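Local coordinates for chemotaxis signal transduction protein (Thermoanaerobacter tengcongensis, PDB 2QDL) that probably acts as the CheW-type scaffold of bacterial chemotaxis, coupling the histidine kinase CheA to chemoreceptors, at residues I84-L89 with I139-L144. Residues are numbered along the deposited sequence; the frame is centred on the assembly and turned at random.
Sequences IIVEIL and IKLHFL
The beta-barrel of this CheW-like domain has the end of its strand 82-88 covered by the loop that follows strand 134-139, and the contact centres on Ile88 and Leu141. Ile88 sits over the type I turn from Leu141 to Leu144. Its CD1 lies 3.4 Å from Leu141 O, while CG1 packs on Leu141 CB at 3.9 Å, the two side chains meeting at a slant. With CG1 beside the backbone N (chi1 -61°), CG2 of Ile88 is left anti to that N and reaches His142 O at 3.6 Å. The ethyl and methyl branches of Ile88 thus rest largely on turn backbone. Leu141 O also accepts a weak hydrogen bond from Leu144 N within the turn. A glycine in place of Ile88 would probably strip these carbonyls of their apolar cover and open a gap between the strand end and Leu141.

Two residues earlier on the strand, Val86 meets Leu141 tip to tip, its CB 3.9 Å from Leu141 CD1. Beyond the strand end, Leu89 extends CD2 obliquely to His142 NE2 at 4.1 Å, a loose contact on the exposed margin. The His142 ring is backed by its chain neighbour, Phe143 CE1 lying 3.4 Å above the centre of one face.

Leu141 also touches Leu26 of strand 22-27 and Leu95 of strand 91-106, and Val86 likewise touches Leu26. Leu144 packs against Leu95 and against Phe70 of helix 66-70, and its carbonyl accepts a hydrogen bond from Arg69 of that helix, so the turn lies between the barrel strands 82-88, 22-27 and 91-106 and the short helix 66-70.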
loop_
_atom_site.group_PDB
_atom_site.type_symbol
_atom_site.label_atom_id
_atom_site.label_comp_id
_atom_site.label_asym_id
_atom_site.label_seq_id
_atom_site.Cartn_x
_atom_site.Cartn_y
_atom_site.Cartn_z
ATOM N N ILE A 84 -7.116 -0.280 1.479
ATOM C CA ILE A 84 -6.295 -0.317 2.696
ATOM C C ILE A 84 -6.081 1.098 3.181
ATOM O O ILE A 84 -5.506 1.940 2.462
ATOM C CB ILE A 84 -4.926 -0.970 2.449
ATOM C CG1 ILE A 84 -5.116 -2.386 1.852
ATOM C CG2 ILE A 84 -4.113 -0.994 3.722
ATOM C CD1 ILE A 84 -3.826 -3.084 1.518
ATOM N N ILE A 85 -6.550 1.356 4.397
ATOM C CA ILE A 85 -6.368 2.661 5.028
ATOM C C ILE A 85 -5.026 2.706 5.727
ATOM O O ILE A 85 -4.717 1.882 6.600
ATOM C CB ILE A 85 -7.504 3.020 5.998
ATOM C CG1 ILE A 85 -8.882 2.784 5.355
ATOM C CG2 ILE A 85 -7.331 4.459 6.604
ATOM C CD1 ILE A 85 -9.160 3.564 4.090
ATOM N N VAL A 86 -4.217 3.668 5.309
ATOM C CA VAL A 86 -2.902 3.889 5.893
ATOM C C VAL A 86 -2.816 5.362 6.403
ATOM O O VAL A 86 -3.784 6.121 6.338
ATOM C CB VAL A 86 -1.760 3.557 4.853
ATOM C CG1 VAL A 86 -1.899 2.113 4.321
ATOM C CG2 VAL A 86 -1.750 4.570 3.700
ATOM N N GLU A 87 -1.654 5.739 6.917
ATOM C CA GLU A 87 -1.410 7.098 7.396
ATOM C C GLU A 87 -0.097 7.555 6.803
ATOM O O GLU A 87 0.882 6.850 6.883
ATOM C CB GLU A 87 -1.339 7.135 8.920
ATOM C CG GLU A 87 -1.043 8.504 9.454
ATOM C CD GLU A 87 -0.719 8.505 10.951
ATOM O OE1 GLU A 87 0.421 8.149 11.371
ATOM O OE2 GLU A 87 -1.623 8.888 11.702
ATOM N N ILE A 88 -0.120 8.691 6.131
ATOM C CA ILE A 88 1.032 9.228 5.450
ATOM C C ILE A 88 1.126 10.668 5.927
ATOM O O ILE A 88 0.181 11.462 5.755
ATOM C CB ILE A 88 0.882 9.186 3.911
ATOM C CG1 ILE A 88 0.719 7.746 3.413
ATOM C CG2 ILE A 88 2.067 9.865 3.230
ATOM C CD1 ILE A 88 0.425 7.686 1.948
ATOM N N LEU A 89 2.251 10.957 6.576
ATOM C CA LEU A 89 2.551 12.245 7.173
ATOM C C LEU A 89 1.414 12.687 8.089
ATOM O O LEU A 89 0.937 13.818 8.001
ATOM C CB LEU A 89 2.868 13.275 6.060
ATOM C CG LEU A 89 4.147 13.026 5.244
ATOM C CD1 LEU A 89 4.215 14.005 4.117
ATOM C CD2 LEU A 89 5.406 13.124 6.117
ATOM N N ILE A 139 6.033 -1.862 0.080
ATOM C CA ILE A 139 5.815 -0.517 -0.434
ATOM C C ILE A 139 6.195 0.545 0.596
ATOM O O ILE A 139 5.930 0.387 1.790
ATOM C CB ILE A 139 4.338 -0.338 -0.884
ATOM C CG1 ILE A 139 4.093 -1.140 -2.180
ATOM C CG2 ILE A 139 3.930 1.196 -0.967
ATOM C CD1 ILE A 139 2.608 -1.325 -2.504
ATOM N N LYS A 140 6.837 1.606 0.132
ATOM C CA LYS A 140 7.131 2.767 0.961
ATOM C C LYS A 140 6.020 3.755 0.728
ATOM O O LYS A 140 5.746 4.141 -0.416
ATOM C CB LYS A 140 8.496 3.377 0.571
ATOM C CG LYS A 140 8.842 4.689 1.243
ATOM C CD LYS A 140 10.195 5.267 0.776
ATOM C CE LYS A 140 11.378 4.485 1.372
ATOM N NZ LYS A 140 12.761 4.979 0.931
ATOM N N LEU A 141 5.364 4.154 1.816
ATOM C CA LEU A 141 4.201 5.029 1.744
ATOM C C LEU A 141 4.528 6.505 1.590
ATOM O O LEU A 141 3.694 7.266 1.107
ATOM C CB LEU A 141 3.347 4.873 3.004
ATOM C CG LEU A 141 2.841 3.462 3.340
ATOM C CD1 LEU A 141 2.175 3.459 4.692
ATOM C CD2 LEU A 141 1.945 2.893 2.235
ATOM N N HIS A 142 5.713 6.920 2.037
ATOM C CA HIS A 142 6.080 8.333 2.129
ATOM C C HIS A 142 5.657 9.232 0.941
ATOM O O HIS A 142 4.961 10.233 1.136
ATOM C CB HIS A 142 7.595 8.452 2.363
ATOM C CG HIS A 142 8.030 9.804 2.829
ATOM N ND1 HIS A 142 9.299 10.057 3.298
ATOM C CD2 HIS A 142 7.353 10.974 2.927
ATOM C CE1 HIS A 142 9.387 11.329 3.647
ATOM N NE2 HIS A 142 8.222 11.906 3.425
ATOM N N PHE A 143 6.091 8.878 -0.269
ATOM C CA PHE A 143 5.907 9.735 -1.435
ATOM C C PHE A 143 4.765 9.371 -2.390
ATOM O O PHE A 143 4.701 9.912 -3.504
ATOM C CB PHE A 143 7.211 9.805 -2.231
ATOM C CG PHE A 143 8.432 10.095 -1.371
ATOM C CD1 PHE A 143 8.553 11.309 -0.692
ATOM C CD2 PHE A 143 9.435 9.136 -1.226
ATOM C CE1 PHE A 143 9.677 11.574 0.111
ATOM C CE2 PHE A 143 10.573 9.378 -0.412
ATOM C CZ PHE A 143 10.691 10.600 0.253
ATOM N N LEU A 144 3.877 8.470 -1.974
ATOM C CA LEU A 144 2.802 8.015 -2.852
ATOM C C LEU A 144 1.977 9.161 -3.457
ATOM O O LEU A 144 1.582 9.092 -4.623
ATOM C CB LEU A 144 1.898 6.966 -2.178
ATOM C CG LEU A 144 2.531 5.580 -1.965
ATOM C CD1 LEU A 144 1.563 4.686 -1.120
ATOM C CD2 LEU A 144 2.891 4.931 -3.313
#